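Local coordinates for copper homeostasis protein CutC (Streptococcus agalactiae, PDB 2BDQ), which probably binds copper ions and is thought to take part in copper homeostasis in the cytoplasm, at residues E5-N10 against R24-D29. Numbering follows the deposited sequence.
Sequences EFCAEN and RVELCD
Phe6 and Ala8 bond through their backbones to Arg24, Glu26 and Cys28, pairing residues 5-9 of strand 3-9 with strand 24-28 in parallel, the axes of these short segments 4.4 Å apart at closest and 23° apart in direction. Phe6 N gives to Arg24 O and Glu26 N to Phe6 O; Ala8 N then gives to Glu26 O, and a weak bond runs from Cys28 N to Ala8 O. Just past the strand end, Asn10 N still reaches Cys28 O, at 3.0 Å. Glu5, Cys7, Glu9, Arg24, Glu26 and Cys28 point into the barrel; Phe6, Ala8, Val25 and Leu27 point outward, where helix 40-52 packs on Val25 and Leu27. Arg24 grips Glu5 side-on in a salt bridge: NE (2.8 Å) and NH2 (3.0 Å) both give to Glu5 OE1, which lies in the guanidinium plane, while the carboxylate is turned 75° from it. OE1 receives NE on its anti lone pair, away from OE2. A bend at chi3 (63°) in the otherwise extended arginine brings this edge round. The other oxygen, Glu5 OE2, is hydrogen-bonded to His205 and passes 3.5 Å from Glu26 CB; with Arg24 on one oxygen and His205 on the other, the rotation of the carboxylate is probably held. Cys7 SG lies 3.3 Å from Glu26 OE1 and also touches His205. On the outer face Ala8 CB meets Val25 CG2 at 4.0 Å. Asp29 bonds to Thr36 and Asn30 of the second subunit, so this end adjoins the dimer interface. These are the first two strands of a TIM barrel, with strand 203-206 closing the ring against strand 3-9 and a polar cluster of Glu5, Cys7, Glu26 and His205 inside.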
loop_
_atom_site.group_PDB
_atom_site.type_symbol
_atom_site.label_atom_id
_atom_site.label_comp_id
_atom_site.label_asym_id
_atom_site.label_seq_id
_atom_site.Cartn_x
_atom_site.Cartn_y
_atom_site.Cartn_z
ATOM N N GLU A 5 -5.811 20.271 2.330
ATOM C CA GLU A 5 -5.373 19.051 1.654
ATOM C C GLU A 5 -5.879 17.806 2.374
ATOM O O GLU A 5 -5.628 17.608 3.564
ATOM C CB GLU A 5 -3.844 19.010 1.593
ATOM C CG GLU A 5 -3.261 17.707 1.060
ATOM C CD GLU A 5 -1.738 17.740 0.967
ATOM O OE1 GLU A 5 -1.211 18.566 0.185
ATOM O OE2 GLU A 5 -1.069 16.946 1.677
ATOM N N PHE A 6 -6.594 16.962 1.649
ATOM C CA PHE A 6 -7.109 15.740 2.232
ATOM C C PHE A 6 -6.143 14.563 2.032
ATOM O O PHE A 6 -5.679 14.310 0.919
ATOM C CB PHE A 6 -8.470 15.422 1.623
ATOM C CG PHE A 6 -9.028 14.109 2.060
ATOM C CD1 PHE A 6 -9.180 13.068 1.149
ATOM C CD2 PHE A 6 -9.389 13.900 3.383
ATOM C CE1 PHE A 6 -9.685 11.832 1.557
ATOM C CE2 PHE A 6 -9.893 12.669 3.801
ATOM C CZ PHE A 6 -10.044 11.636 2.886
ATOM N N CYS A 7 -5.842 13.865 3.125
ATOM C CA CYS A 7 -4.944 12.713 3.114
ATOM C C CYS A 7 -5.802 11.460 2.917
ATOM O O CYS A 7 -6.571 11.080 3.800
ATOM C CB CYS A 7 -4.183 12.637 4.446
ATOM S SG CYS A 7 -2.965 11.283 4.582
ATOM N N ALA A 8 -5.661 10.822 1.761
ATOM C CA ALA A 8 -6.451 9.645 1.434
ATOM C C ALA A 8 -5.655 8.355 1.335
ATOM O O ALA A 8 -4.443 8.367 1.152
ATOM C CB ALA A 8 -7.192 9.884 0.104
ATOM N N GLU A 9 -6.354 7.240 1.482
ATOM C CA GLU A 9 -5.742 5.932 1.327
ATOM C C GLU A 9 -6.557 5.367 0.177
ATOM O O GLU A 9 -7.740 5.046 0.351
ATOM C CB GLU A 9 -5.914 5.064 2.578
ATOM C CG GLU A 9 -5.353 3.656 2.395
ATOM C CD GLU A 9 -5.485 2.790 3.629
ATOM O OE1 GLU A 9 -4.882 3.138 4.668
ATOM O OE2 GLU A 9 -6.190 1.756 3.563
ATOM N N ASN A 10 -5.941 5.295 -1.002
ATOM C CA ASN A 10 -6.619 4.794 -2.192
ATOM C C ASN A 10 -7.768 5.737 -2.541
ATOM O O ASN A 10 -7.787 6.874 -2.072
ATOM C CB ASN A 10 -7.098 3.375 -1.931
ATOM C CG ASN A 10 -5.946 2.454 -1.572
ATOM O OD1 ASN A 10 -6.113 1.492 -0.824
ATOM N ND2 ASN A 10 -4.763 2.750 -2.113
ATOM N N ARG A 24 -6.668 19.953 -2.803
ATOM C CA ARG A 24 -5.653 18.965 -3.117
ATOM C C ARG A 24 -5.773 17.745 -2.221
ATOM O O ARG A 24 -6.297 17.817 -1.108
ATOM C CB ARG A 24 -4.279 19.608 -2.946
ATOM C CG ARG A 24 -3.118 18.876 -3.556
ATOM C CD ARG A 24 -1.894 19.783 -3.529
ATOM N NE ARG A 24 -1.503 20.095 -2.162
ATOM C CZ ARG A 24 -1.182 21.310 -1.720
ATOM N NH1 ARG A 24 -1.200 22.358 -2.532
ATOM N NH2 ARG A 24 -0.841 21.475 -0.447
ATOM N N VAL A 25 -5.284 16.619 -2.717
ATOM C CA VAL A 25 -5.324 15.393 -1.948
ATOM C C VAL A 25 -3.955 14.741 -1.989
ATOM O O VAL A 25 -3.264 14.789 -3.010
ATOM C CB VAL A 25 -6.427 14.431 -2.492
ATOM C CG1 VAL A 25 -6.565 14.610 -3.973
ATOM C CG2 VAL A 25 -6.087 12.986 -2.170
ATOM N N GLU A 26 -3.542 14.182 -0.855
ATOM C CA GLU A 26 -2.270 13.489 -0.788
ATOM C C GLU A 26 -2.659 12.034 -0.990
ATOM O O GLU A 26 -3.330 11.444 -0.145
ATOM C CB GLU A 26 -1.593 13.655 0.575
ATOM C CG GLU A 26 -0.221 12.975 0.630
ATOM C CD GLU A 26 0.374 12.912 2.026
ATOM O OE1 GLU A 26 -0.259 12.313 2.923
ATOM O OE2 GLU A 26 1.485 13.455 2.226
ATOM N N LEU A 27 -2.246 11.468 -2.117
ATOM C CA LEU A 27 -2.577 10.091 -2.445
ATOM C C LEU A 27 -1.524 9.092 -1.955
ATOM O O LEU A 27 -0.352 9.179 -2.306
ATOM C CB LEU A 27 -2.743 9.948 -3.969
ATOM C CG LEU A 27 -3.635 8.849 -4.567
ATOM C CD1 LEU A 27 -3.169 8.495 -5.972
ATOM C CD2 LEU A 27 -3.580 7.615 -3.698
ATOM N N CYS A 28 -1.950 8.147 -1.130
ATOM C CA CYS A 28 -1.053 7.111 -0.649
ATOM C C CYS A 28 -1.860 5.901 -0.212
ATOM O O CYS A 28 -3.082 5.862 -0.380
ATOM C CB CYS A 28 -0.162 7.623 0.497
ATOM S SG CYS A 28 -0.913 8.742 1.704
ATOM N N ASP A 29 -1.179 4.889 0.301
ATOM C CA ASP A 29 -1.866 3.706 0.778
ATOM C C ASP A 29 -1.264 3.436 2.149
ATOM O O ASP A 29 -0.424 4.206 2.623
ATOM C CB ASP A 29 -1.625 2.531 -0.182
ATOM C CG ASP A 29 -2.406 1.285 0.203
ATOM O OD1 ASP A 29 -3.494 1.406 0.800
ATOM O OD2 ASP A 29 -1.946 0.173 -0.104
#